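Local structure of rhamnose ABC transporter, periplasmic rhamnose-binding protein (Kribbella flavida, 4KVF) at residues L45-N50 against F127-A132; V56-G61 against G70-V75; Q96-V101 against A294-Q299; A138-A143 against G285-Y290. The protein probably binds a carbohydrate, most likely rhamnose, as the periplasmic-type recognition component of an ABC transporter. One frame throughout, in Å; residues are numbered along the deposited sequence.

Contact 1 of 4, residues L45-N50 against F127-A132; sequences LPKQLN and FDSDAA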
loop_
_atom_site.group_PDB
_atom_site.type_symbol
_atom_site.label_atom_id
_atom_site.label_comp_id
_atom_site.label_asym_id
_atom_site.label_seq_id
_atom_site.Cartn_x
_atom_site.Cartn_y
_atom_site.Cartn_z
ATOM N N LEU A 45 -11.916 -10.570 -1.233
ATOM C CA LEU A 45 -12.583 -10.099 -0.015
ATOM C C LEU A 45 -11.757 -8.960 0.557
ATOM O O LEU A 45 -10.874 -9.178 1.408
ATOM C CB LEU A 45 -12.694 -11.231 1.021
ATOM C CG LEU A 45 -13.260 -10.919 2.419
ATOM C CD1 LEU A 45 -14.549 -10.122 2.336
ATOM C CD2 LEU A 45 -13.494 -12.225 3.177
ATOM N N PRO A 46 -12.045 -7.738 0.101
ATOM C CA PRO A 46 -11.355 -6.561 0.633
ATOM C C PRO A 46 -11.873 -6.228 2.032
ATOM O O PRO A 46 -12.797 -6.883 2.514
ATOM C CB PRO A 46 -11.732 -5.471 -0.365
ATOM C CG PRO A 46 -13.119 -5.857 -0.811
ATOM C CD PRO A 46 -13.134 -7.374 -0.831
ATOM N N LYS A 47 -11.278 -5.229 2.678
ATOM C CA LYS A 47 -11.752 -4.793 3.989
ATOM C C LYS A 47 -13.159 -4.199 3.924
ATOM O O LYS A 47 -13.998 -4.486 4.776
ATOM C CB LYS A 47 -10.777 -3.788 4.603
ATOM C CG LYS A 47 -9.391 -4.373 4.810
ATOM C CD LYS A 47 -8.540 -3.493 5.702
ATOM C CE LYS A 47 -7.440 -4.309 6.350
ATOM N NZ LYS A 47 -6.494 -3.435 7.101
ATOM N N GLN A 48 -13.407 -3.368 2.914
ATOM C CA GLN A 48 -14.731 -2.789 2.692
ATOM C C GLN A 48 -15.024 -2.640 1.204
ATOM O O GLN A 48 -14.191 -2.136 0.449
ATOM C CB GLN A 48 -14.860 -1.422 3.375
ATOM C CG GLN A 48 -15.092 -1.475 4.879
ATOM C CD GLN A 48 -15.710 -0.194 5.429
ATOM O OE1 GLN A 48 -16.438 0.511 4.727
ATOM N NE2 GLN A 48 -15.421 0.110 6.693
ATOM N N LEU A 49 -16.209 -3.080 0.788
ATOM C CA LEU A 49 -16.657 -2.883 -0.587
ATOM C C LEU A 49 -17.054 -1.428 -0.817
ATOM O O LEU A 49 -17.372 -0.706 0.130
ATOM C CB LEU A 49 -17.854 -3.787 -0.902
ATOM C CG LEU A 49 -17.572 -5.275 -1.098
ATOM C CD1 LEU A 49 -18.828 -6.038 -1.532
ATOM C CD2 LEU A 49 -16.474 -5.418 -2.121
ATOM N N ASN A 50 -17.015 -1.004 -2.079
ATOM C CA ASN A 50 -17.619 0.258 -2.508
ATOM C C ASN A 50 -16.981 1.555 -1.996
ATOM O O ASN A 50 -17.667 2.448 -1.502
ATOM C CB ASN A 50 -19.131 0.249 -2.246
ATOM C CG ASN A 50 -19.849 -0.826 -3.045
ATOM O OD1 ASN A 50 -20.549 -1.676 -2.484
ATOM N ND2 ASN A 50 -19.672 -0.797 -4.364
ATOM N N PHE A 127 -3.729 -9.729 1.253
ATOM C CA PHE A 127 -3.237 -8.509 0.618
ATOM C C PHE A 127 -3.562 -7.310 1.474
ATOM O O PHE A 127 -4.508 -7.342 2.256
ATOM C CB PHE A 127 -3.781 -8.348 -0.811
ATOM C CG PHE A 127 -5.227 -7.918 -0.885
ATOM C CD1 PHE A 127 -6.241 -8.837 -0.716
ATOM C CD2 PHE A 127 -5.563 -6.601 -1.160
ATOM C CE1 PHE A 127 -7.574 -8.453 -0.811
ATOM C CE2 PHE A 127 -6.899 -6.207 -1.245
ATOM C CZ PHE A 127 -7.901 -7.139 -1.075
ATOM N N ASP A 128 -2.745 -6.269 1.349
ATOM C CA ASP A 128 -2.914 -5.031 2.106
ATOM C C ASP A 128 -2.590 -5.223 3.587
ATOM O O ASP A 128 -1.631 -4.658 4.090
ATOM C CB ASP A 128 -4.323 -4.452 1.923
ATOM C CG ASP A 128 -4.303 -3.012 1.469
ATOM O OD1 ASP A 128 -3.746 -2.170 2.205
ATOM O OD2 ASP A 128 -4.848 -2.719 0.384
ATOM N N SER A 129 -3.393 -6.031 4.272
ATOM C CA SER A 129 -3.150 -6.373 5.663
ATOM C C SER A 129 -3.089 -7.885 5.782
ATOM O O SER A 129 -3.953 -8.596 5.268
ATOM C CB SER A 129 -4.250 -5.816 6.559
ATOM O OG SER A 129 -4.232 -4.400 6.542
ATOM N N ASP A 130 -2.057 -8.369 6.465
ATOM C CA ASP A 130 -1.760 -9.794 6.478
ATOM C C ASP A 130 -2.481 -10.518 7.616
ATOM O O ASP A 130 -2.884 -9.899 8.613
ATOM C CB ASP A 130 -0.246 -9.964 6.612
ATOM C CG ASP A 130 0.228 -11.351 6.227
ATOM O OD1 ASP A 130 -0.591 -12.162 5.730
ATOM O OD2 ASP A 130 1.435 -11.595 6.391
ATOM N N ALA A 131 -2.641 -11.831 7.461
ATOM C CA ALA A 131 -3.123 -12.685 8.549
ATOM C C ALA A 131 -1.905 -13.305 9.229
ATOM O O ALA A 131 -0.782 -13.114 8.765
ATOM C CB ALA A 131 -4.048 -13.774 8.006
ATOM N N ALA A 132 -2.114 -14.021 10.334
ATOM C CA ALA A 132 -1.011 -14.731 10.972
ATOM C C ALA A 132 -0.348 -15.623 9.924
ATOM O O ALA A 132 -1.025 -16.162 9.045
ATOM C CB ALA A 132 -1.503 -15.558 12.149
#
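P46 and the ring of F127 make the close-packed half of this contact, whereas K47 and S129 meet on its more exposed half. The leading atom of the ring is CZ of F127, which lies 3.9 Å from P46 CA; CB of the proline is only slightly farther from the same CZ. The carbonyl of L45 approaches obliquely, with its O 4.0 Å from F127 CE1. With CG held between the backbone N and the carbonyl carbon (chi1 75°), the phenylalanine swings its ring across to the loop, and A103 and E57 also pack against it. The two segments follow strands 41-45 and 123-127, which flank strand 99-102 in the parallel sheet of a type I periplasmic binding protein fold. Loops at these C-terminal strand ends face the interdomain cleft, where such proteins generally bind their sugar. On the looser side K47 runs out extended beyond CG, reaches across to the loop after strand 123-127 and touches A103 and N105 on the way: NZ donates a hydrogen bond to S129 OG at an unusually short 2.5 Å, a length to be taken with some caution, and K47 CE follows at 3.2 Å from that oxygen. Were the lysine an alanine, S129 OG would probably lose this donor and its hydroxyl could turn more freely. D128 lies beyond, its OD1 5.8 Å from K47 NZ and hydrogen-bonded by Q142.

Contact 2 of 4, residues V56-G61 against G70-V75; sequences VEVGGG and GEYKLV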
loop_
_atom_site.group_PDB
_atom_site.type_symbol
_atom_site.label_atom_id
_atom_site.label_comp_id
_atom_site.label_asym_id
_atom_site.label_seq_id
_atom_site.Cartn_x
_atom_site.Cartn_y
_atom_site.Cartn_z
ATOM N N VAL A 56 -10.567 0.133 -7.417
ATOM C CA VAL A 56 -9.411 0.072 -8.305
ATOM C C VAL A 56 -8.580 -1.158 -7.978
ATOM O O VAL A 56 -8.051 -1.827 -8.870
ATOM C CB VAL A 56 -8.522 1.329 -8.178
ATOM C CG1 VAL A 56 -7.294 1.213 -9.075
ATOM C CG2 VAL A 56 -9.317 2.585 -8.515
ATOM N N GLU A 57 -8.497 -1.454 -6.684
ATOM C CA GLU A 57 -7.713 -2.573 -6.170
ATOM C C GLU A 57 -8.235 -3.916 -6.668
ATOM O O GLU A 57 -7.507 -4.679 -7.303
ATOM C CB GLU A 57 -7.736 -2.537 -4.643
ATOM C CG GLU A 57 -6.896 -3.580 -3.954
ATOM C CD GLU A 57 -6.616 -3.189 -2.511
ATOM O OE1 GLU A 57 -7.583 -3.057 -1.724
ATOM O OE2 GLU A 57 -5.431 -2.993 -2.170
ATOM N N VAL A 58 -9.499 -4.212 -6.386
ATOM C CA VAL A 58 -10.050 -5.493 -6.816
ATOM C C VAL A 58 -10.262 -5.538 -8.328
ATOM O O VAL A 58 -10.314 -6.621 -8.921
ATOM C CB VAL A 58 -11.352 -5.856 -6.071
ATOM C CG1 VAL A 58 -11.054 -6.060 -4.594
ATOM C CG2 VAL A 58 -12.427 -4.786 -6.294
ATOM N N GLY A 59 -10.379 -4.361 -8.937
ATOM C CA GLY A 59 -10.544 -4.238 -10.375
ATOM C C GLY A 59 -9.317 -4.742 -11.109
ATOM O O GLY A 59 -9.405 -5.241 -12.231
ATOM N N GLY A 60 -8.162 -4.590 -10.472
ATOM C CA GLY A 60 -6.926 -5.114 -11.012
ATOM C C GLY A 60 -6.943 -6.629 -10.971
ATOM O O GLY A 60 -6.424 -7.286 -11.870
ATOM N N GLY A 61 -7.533 -7.187 -9.918
ATOM C CA GLY A 61 -7.677 -8.625 -9.816
ATOM C C GLY A 61 -8.580 -9.142 -10.921
ATOM O O GLY A 61 -8.309 -10.183 -11.510
ATOM N N GLY A 70 -9.811 -17.281 -15.840
ATOM C CA GLY A 70 -10.434 -17.754 -14.613
ATOM C C GLY A 70 -11.802 -17.121 -14.425
ATOM O O GLY A 70 -12.321 -16.483 -15.339
ATOM N N GLU A 71 -12.401 -17.322 -13.251
ATOM C CA GLU A 71 -13.690 -16.725 -12.920
ATOM C C GLU A 71 -13.519 -15.808 -11.722
ATOM O O GLU A 71 -13.061 -16.252 -10.675
ATOM C CB GLU A 71 -14.702 -17.805 -12.552
ATOM C CG GLU A 71 -15.017 -18.811 -13.642
ATOM C CD GLU A 71 -16.121 -19.772 -13.221
ATOM O OE1 GLU A 71 -16.942 -19.398 -12.349
ATOM O OE2 GLU A 71 -16.162 -20.902 -13.751
ATOM N N TYR A 72 -13.915 -14.545 -11.860
ATOM C CA TYR A 72 -13.719 -13.553 -10.792
ATOM C C TYR A 72 -14.973 -13.375 -9.926
ATOM O O TYR A 72 -16.082 -13.291 -10.444
ATOM C CB TYR A 72 -13.311 -12.219 -11.422
ATOM C CG TYR A 72 -13.360 -11.003 -10.520
ATOM C CD1 TYR A 72 -12.290 -10.680 -9.697
ATOM C CD2 TYR A 72 -14.454 -10.143 -10.543
ATOM C CE1 TYR A 72 -12.321 -9.550 -8.893
ATOM C CE2 TYR A 72 -14.493 -9.011 -9.745
ATOM C CZ TYR A 72 -13.425 -8.721 -8.925
ATOM O OH TYR A 72 -13.475 -7.598 -8.134
ATOM N N LYS A 73 -14.787 -13.323 -8.610
ATOM C CA LYS A 73 -15.882 -13.020 -7.698
ATOM C C LYS A 73 -15.437 -11.975 -6.669
ATOM O O LYS A 73 -14.294 -11.992 -6.207
ATOM C CB LYS A 73 -16.358 -14.296 -7.006
ATOM C CG LYS A 73 -17.378 -14.075 -5.910
ATOM C CD LYS A 73 -17.945 -15.407 -5.442
ATOM C CE LYS A 73 -19.345 -15.648 -5.987
ATOM N NZ LYS A 73 -20.414 -15.041 -5.136
ATOM N N LEU A 74 -16.339 -11.055 -6.340
ATOM C CA LEU A 74 -16.083 -10.039 -5.325
ATOM C C LEU A 74 -17.163 -10.159 -4.264
ATOM O O LEU A 74 -18.357 -10.143 -4.578
ATOM C CB LEU A 74 -16.127 -8.636 -5.950
ATOM C CG LEU A 74 -15.921 -7.405 -5.049
ATOM C CD1 LEU A 74 -14.517 -7.388 -4.436
ATOM C CD2 LEU A 74 -16.184 -6.098 -5.799
ATOM N N VAL A 75 -16.743 -10.298 -3.007
ATOM C CA VAL A 75 -17.670 -10.296 -1.879
ATOM C C VAL A 75 -17.111 -9.381 -0.791
ATOM O O VAL A 75 -15.935 -9.023 -0.819
ATOM C CB VAL A 75 -17.879 -11.715 -1.273
ATOM C CG1 VAL A 75 -18.397 -12.712 -2.330
ATOM C CG2 VAL A 75 -16.600 -12.221 -0.639
#
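A beta-alpha-beta unit, strand 41-45, helix 52-67 and strand 71-74, supplies both sides of this contact, in which V58 on the helix meets Y72 and L74 on an outer strand of the sheet. The segments run nearly antiparallel, their axes at 161° with a closest approach of 9.6 Å. V58 points at the strand and sits against both partners, crossing each at about a right angle. Its CB and CG2 face the phenolic end of Y72, with CB 3.4 Å from Y72 OH, while CG1 lies 3.7 Å from CD1 of L74. The other methyl of the leucine, CD2, reaches V58 CG2 at 4.0 Å. Having CG of Y72 opposite its backbone N (chi1 167°) carries the ring across to the helix, where it lies obliquely along the backbone: Y72 CE1 is 3.6 Å from V58 O, and Y72 CD1 is 4.2 Å from the carbonyl carbon C of G61. K62 and V65, a little farther along the helix, pack on the tyrosine as well. If a serine replaced the tyrosine, a gap would probably open beside V58 CB and the G61 backbone, with L74 alone of the strand left against V58. L74 also touches P46, L49 and Y44, and V58 touches Y44 on the neighbouring strand. Such packing of a crossover helix on the two parallel strands it connects is typical of the beta-alpha-beta unit in Rossmann-like sheets.

Contact 3 of 4, residues Q96-V101 against A294-Q299; sequences QQDVIV and ALKSGQ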
loop_
_atom_site.group_PDB
_atom_site.type_symbol
_atom_site.label_atom_id
_atom_site.label_comp_id
_atom_site.label_asym_id
_atom_site.label_seq_id
_atom_site.Cartn_x
_atom_site.Cartn_y
_atom_site.Cartn_z
ATOM N N GLN A 96 -16.829 -23.113 -3.062
ATOM C CA GLN A 96 -15.719 -23.877 -3.633
ATOM C C GLN A 96 -14.846 -23.058 -4.575
ATOM O O GLN A 96 -14.539 -23.482 -5.698
ATOM C CB GLN A 96 -16.201 -25.154 -4.316
ATOM C CG GLN A 96 -16.849 -26.119 -3.363
ATOM C CD GLN A 96 -17.405 -27.311 -4.071
ATOM O OE1 GLN A 96 -17.103 -27.541 -5.244
ATOM N NE2 GLN A 96 -18.238 -28.081 -3.374
ATOM N N GLN A 97 -14.466 -21.878 -4.106
ATOM C CA GLN A 97 -13.456 -21.072 -4.783
ATOM C C GLN A 97 -12.134 -21.834 -4.779
ATOM O O GLN A 97 -11.895 -22.659 -3.900
ATOM C CB GLN A 97 -13.304 -19.717 -4.084
ATOM C CG GLN A 97 -14.588 -18.898 -4.073
ATOM C CD GLN A 97 -15.171 -18.712 -5.466
ATOM O OE1 GLN A 97 -14.626 -17.972 -6.280
ATOM N NE2 GLN A 97 -16.270 -19.406 -5.752
ATOM N N ASP A 98 -11.282 -21.562 -5.765
ATOM C CA ASP A 98 -9.961 -22.186 -5.833
ATOM C C ASP A 98 -8.932 -21.355 -5.082
ATOM O O ASP A 98 -7.982 -21.896 -4.533
ATOM C CB ASP A 98 -9.513 -22.349 -7.290
ATOM C CG ASP A 98 -10.297 -23.428 -8.029
ATOM O OD1 ASP A 98 -10.314 -24.585 -7.557
ATOM O OD2 ASP A 98 -10.900 -23.120 -9.083
ATOM N N VAL A 99 -9.139 -20.041 -5.089
ATOM C CA VAL A 99 -8.256 -19.077 -4.445
ATOM C C VAL A 99 -9.109 -18.037 -3.731
ATOM O O VAL A 99 -10.066 -17.512 -4.302
ATOM C CB VAL A 99 -7.381 -18.335 -5.476
ATOM C CG1 VAL A 99 -6.461 -17.316 -4.777
ATOM C CG2 VAL A 99 -6.564 -19.321 -6.311
ATOM N N ILE A 100 -8.773 -17.758 -2.474
ATOM C CA ILE A 100 -9.371 -16.650 -1.738
ATOM C C ILE A 100 -8.310 -15.578 -1.532
ATOM O O ILE A 100 -7.250 -15.836 -0.970
ATOM C CB ILE A 100 -9.935 -17.078 -0.355
ATOM C CG1 ILE A 100 -11.089 -18.072 -0.524
ATOM C CG2 ILE A 100 -10.434 -15.848 0.427
ATOM C CD1 ILE A 100 -11.613 -18.658 0.806
ATOM N N VAL A 101 -8.593 -14.379 -2.027
ATOM C CA VAL A 101 -7.709 -13.232 -1.854
ATOM C C VAL A 101 -8.357 -12.285 -0.848
ATOM O O VAL A 101 -9.423 -11.706 -1.106
ATOM C CB VAL A 101 -7.504 -12.507 -3.195
ATOM C CG1 VAL A 101 -6.538 -11.349 -3.025
ATOM C CG2 VAL A 101 -6.981 -13.492 -4.224
ATOM N N ALA A 294 -0.626 -19.241 -9.376
ATOM C CA ALA A 294 0.632 -19.971 -9.348
ATOM C C ALA A 294 0.603 -21.003 -8.249
ATOM O O ALA A 294 1.079 -22.114 -8.436
ATOM C CB ALA A 294 1.825 -19.029 -9.149
ATOM N N LEU A 295 0.039 -20.635 -7.101
ATOM C CA LEU A 295 -0.077 -21.583 -5.986
ATOM C C LEU A 295 -0.975 -22.765 -6.352
ATOM O O LEU A 295 -0.622 -23.929 -6.137
ATOM C CB LEU A 295 -0.621 -20.876 -4.740
ATOM C CG LEU A 295 0.406 -19.977 -4.041
ATOM C CD1 LEU A 295 -0.309 -18.977 -3.161
ATOM C CD2 LEU A 295 1.363 -20.821 -3.206
ATOM N N LYS A 296 -2.138 -22.453 -6.905
ATOM C CA LYS A 296 -3.131 -23.483 -7.245
ATOM C C LYS A 296 -2.668 -24.388 -8.381
ATOM O O LYS A 296 -3.050 -25.559 -8.448
ATOM C CB LYS A 296 -4.478 -22.829 -7.586
ATOM C CG LYS A 296 -5.646 -23.795 -7.749
ATOM C CD LYS A 296 -5.914 -24.567 -6.465
ATOM C CE LYS A 296 -7.053 -25.564 -6.654
ATOM N NZ LYS A 296 -7.137 -26.519 -5.512
ATOM N N SER A 297 -1.836 -23.848 -9.263
ATOM C CA SER A 297 -1.310 -24.608 -10.398
ATOM C C SER A 297 -0.046 -25.392 -10.053
ATOM O O SER A 297 0.495 -26.122 -10.889
ATOM C CB SER A 297 -1.044 -23.665 -11.576
ATOM O OG SER A 297 -2.191 -22.857 -11.820
ATOM N N GLY A 298 0.431 -25.245 -8.826
ATOM C CA GLY A 298 1.613 -25.964 -8.391
ATOM C C GLY A 298 2.952 -25.355 -8.777
ATOM O O GLY A 298 3.989 -25.993 -8.604
ATOM N N GLN A 299 2.951 -24.129 -9.297
ATOM C CA GLN A 299 4.206 -23.482 -9.690
ATOM C C GLN A 299 5.047 -23.020 -8.496
ATOM O O GLN A 299 6.284 -23.001 -8.556
ATOM C CB GLN A 299 3.936 -22.279 -10.592
ATOM C CG GLN A 299 3.348 -22.608 -11.938
ATOM C CD GLN A 299 3.124 -21.364 -12.772
ATOM O OE1 GLN A 299 3.106 -20.248 -12.246
ATOM N NE2 GLN A 299 2.965 -21.546 -14.080
#
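D98 and K296 cross at about a right angle, each directed at the other segment, so that the aspartate meets the side of the lysine chain and not its charged end. The closest pair is OD1 of D98 and CE of K296, 3.5 Å apart; K296 CD in turn lies 3.9 Å from the backbone O of D98. The lysine starts with CG opposite its own N and then bends at chi2 (61°), a turn that carries CD and CE across D98 while NZ continues past it. K296 NZ remains 4.2 Å from D98 OD1, too far for a salt bridge though near enough that the opposite charges may still attract, and it forms its salt bridge with D121. The aspartate is held by other partners: OD2 accepts a hydrogen bond from the backbone N of K41, and OD1 bonds a glycerol that probably came from the crystallisation liquor. Beside this polar crossing the contact turns apolar, V99 CG2 lying 4.3 Å from K296 CB. G298 follows the helix end in a Schellman motif. The contact thus sets the C-terminal end of helix 281-296 over the start of strand 99-102, between strands 41-45 and 123-127, with L295 resting on K123 and V125 next door.

Contact 4 of 4, residues A138-A143 against G285-Y290; sequences AFINQA and GYLAAY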
loop_
_atom_site.group_PDB
_atom_site.type_symbol
_atom_site.label_atom_id
_atom_site.label_comp_id
_atom_site.label_asym_id
_atom_site.label_seq_id
_atom_site.Cartn_x
_atom_site.Cartn_y
_atom_site.Cartn_z
ATOM N N ALA A 138 0.390 -17.036 0.935
ATOM C CA ALA A 138 1.219 -15.899 0.543
ATOM C C ALA A 138 0.542 -14.588 0.910
ATOM O O ALA A 138 -0.678 -14.528 1.061
ATOM C CB ALA A 138 1.515 -15.932 -0.958
ATOM N N PHE A 139 1.355 -13.545 1.048
ATOM C CA PHE A 139 0.864 -12.209 1.376
ATOM C C PHE A 139 1.382 -11.221 0.350
ATOM O O PHE A 139 2.595 -11.116 0.137
ATOM C CB PHE A 139 1.333 -11.810 2.784
ATOM C CG PHE A 139 1.163 -10.339 3.103
ATOM C CD1 PHE A 139 -0.054 -9.704 2.938
ATOM C CD2 PHE A 139 2.225 -9.608 3.609
ATOM C CE1 PHE A 139 -0.202 -8.354 3.248
ATOM C CE2 PHE A 139 2.081 -8.262 3.926
ATOM C CZ PHE A 139 0.870 -7.638 3.740
ATOM N N ILE A 140 0.472 -10.496 -0.300
ATOM C CA ILE A 140 0.906 -9.468 -1.239
ATOM C C ILE A 140 1.044 -8.142 -0.496
ATOM O O ILE A 140 0.056 -7.552 -0.058
ATOM C CB ILE A 140 -0.074 -9.283 -2.421
ATOM C CG1 ILE A 140 -0.394 -10.642 -3.067
ATOM C CG2 ILE A 140 0.533 -8.309 -3.456
ATOM C CD1 ILE A 140 0.859 -11.450 -3.485
ATOM N N ASN A 141 2.286 -7.691 -0.360
ATOM C CA ASN A 141 2.603 -6.440 0.317
ATOM C C ASN A 141 2.889 -5.344 -0.705
ATOM O O ASN A 141 3.793 -5.489 -1.536
ATOM C CB ASN A 141 3.820 -6.634 1.227
ATOM C CG ASN A 141 4.002 -5.489 2.204
ATOM O OD1 ASN A 141 3.239 -4.520 2.179
ATOM N ND2 ASN A 141 4.973 -5.622 3.108
ATOM N N GLN A 142 2.115 -4.258 -0.653
ATOM C CA GLN A 142 2.200 -3.230 -1.687
ATOM C C GLN A 142 3.542 -2.531 -1.673
ATOM O O GLN A 142 4.050 -2.108 -2.720
ATOM C CB GLN A 142 1.072 -2.193 -1.559
ATOM C CG GLN A 142 1.002 -1.501 -0.220
ATOM C CD GLN A 142 0.011 -2.169 0.709
ATOM O OE1 GLN A 142 0.038 -3.388 0.886
ATOM N NE2 GLN A 142 -0.881 -1.376 1.295
ATOM N N ALA A 143 4.132 -2.438 -0.491
ATOM C CA ALA A 143 5.460 -1.845 -0.354
ATOM C C ALA A 143 5.910 -2.121 1.056
ATOM O O ALA A 143 5.095 -2.070 1.965
ATOM C CB ALA A 143 5.406 -0.338 -0.603
ATOM N N GLY A 285 -4.123 -6.126 -6.601
ATOM C CA GLY A 285 -5.122 -7.126 -6.931
ATOM C C GLY A 285 -4.677 -7.999 -8.086
ATOM O O GLY A 285 -4.921 -9.206 -8.112
ATOM N N TYR A 286 -4.030 -7.369 -9.063
ATOM C CA TYR A 286 -3.501 -8.078 -10.233
ATOM C C TYR A 286 -2.431 -9.083 -9.803
ATOM O O TYR A 286 -2.471 -10.258 -10.180
ATOM C CB TYR A 286 -2.956 -7.046 -11.235
ATOM C CG TYR A 286 -2.454 -7.589 -12.547
ATOM C CD1 TYR A 286 -1.205 -8.197 -12.633
ATOM C CD2 TYR A 286 -3.202 -7.454 -13.705
ATOM C CE1 TYR A 286 -0.730 -8.678 -13.846
ATOM C CE2 TYR A 286 -2.736 -7.941 -14.918
ATOM C CZ TYR A 286 -1.495 -8.546 -14.977
ATOM O OH TYR A 286 -1.023 -9.027 -16.184
ATOM N N LEU A 287 -1.474 -8.635 -8.997
ATOM C CA LEU A 287 -0.440 -9.528 -8.518
ATOM C C LEU A 287 -1.028 -10.656 -7.677
ATOM O O LEU A 287 -0.601 -11.797 -7.793
ATOM C CB LEU A 287 0.622 -8.751 -7.728
ATOM C CG LEU A 287 1.747 -9.575 -7.092
ATOM C CD1 LEU A 287 2.429 -10.486 -8.114
ATOM C CD2 LEU A 287 2.774 -8.650 -6.435
ATOM N N ALA A 288 -2.015 -10.339 -6.841
ATOM C CA ALA A 288 -2.626 -11.360 -5.991
ATOM C C ALA A 288 -3.237 -12.504 -6.814
ATOM O O ALA A 288 -3.100 -13.674 -6.450
ATOM C CB ALA A 288 -3.675 -10.741 -5.065
ATOM N N ALA A 289 -3.888 -12.169 -7.928
ATOM C CA ALA A 289 -4.475 -13.196 -8.789
ATOM C C ALA A 289 -3.409 -14.126 -9.373
ATOM O O ALA A 289 -3.568 -15.348 -9.391
ATOM C CB ALA A 289 -5.292 -12.561 -9.899
ATOM N N TYR A 290 -2.304 -13.564 -9.848
ATOM C CA TYR A 290 -1.250 -14.406 -10.404
ATOM C C TYR A 290 -0.574 -15.269 -9.343
ATOM O O TYR A 290 -0.228 -16.415 -9.603
ATOM C CB TYR A 290 -0.220 -13.573 -11.195
ATOM C CG TYR A 290 -0.653 -13.321 -12.625
ATOM C CD1 TYR A 290 -0.386 -14.252 -13.625
ATOM C CD2 TYR A 290 -1.334 -12.161 -12.977
ATOM C CE1 TYR A 290 -0.792 -14.034 -14.937
ATOM C CE2 TYR A 290 -1.748 -11.942 -14.289
ATOM C CZ TYR A 290 -1.470 -12.880 -15.263
ATOM O OH TYR A 290 -1.880 -12.661 -16.562
#
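This is a buried, wholly apolar helix-on-sheet contact, in which I140 of strand 138-141 packs against L287 and A288 of helix 281-296. I140 points toward the helix and divides its branches between the two residues. CG2 goes to the leucine, 3.7 Å from L287 CD2, while CG1 presses on the alanine, 3.7 Å from A288 CA and 3.8 Å from its CB. The small alanine allows a close approach of the backbones, with the CA atoms of I140 and A288 6.2 Å apart. Strand 138-141 is the fifth of six across the parallel sheet of this domain of the periplasmic binding protein fold, and the helix lies on the face of the sheet where helix 52-67 also packs. L287 meets the isoleucine obliquely: CD2 and CG lie beside I140 CG2, and I140 CD1 comes within 4.2 Å of that CG. With CG1 of I140 opposite the carbonyl carbon (chi1 -51°), CG2 falls opposite the backbone N, and the two branches diverge to A288 and L287. I324 of the edge strand touches both I140 and L287, while V125 and F127 close in on I140 from strand 123-127.

In the fold
All four contacts belong to one domain and gather on one face and at the ends of its parallel sheet. Contacts 2 and 4 place helices 52-67 and 281-296 on it, and these helices touch each other, G60 O lying 3.5 Å from Y286 CB. Contacts 3 and 4 share helix 281-296, with centres 13 Å apart, and V101 CG1 of contact 3 lies 3.6 Å from A288 CB of contact 4. Contact 1 sits at the C-terminal strand ends, toward the probable sugar cleft; D128 OD2 there is 2.6 Å from E57 OE2 of contact 2, two acids that perhaps share a proton. Contact 3, its centre about 17 Å from that of contact 1, lies toward the other end of the strands.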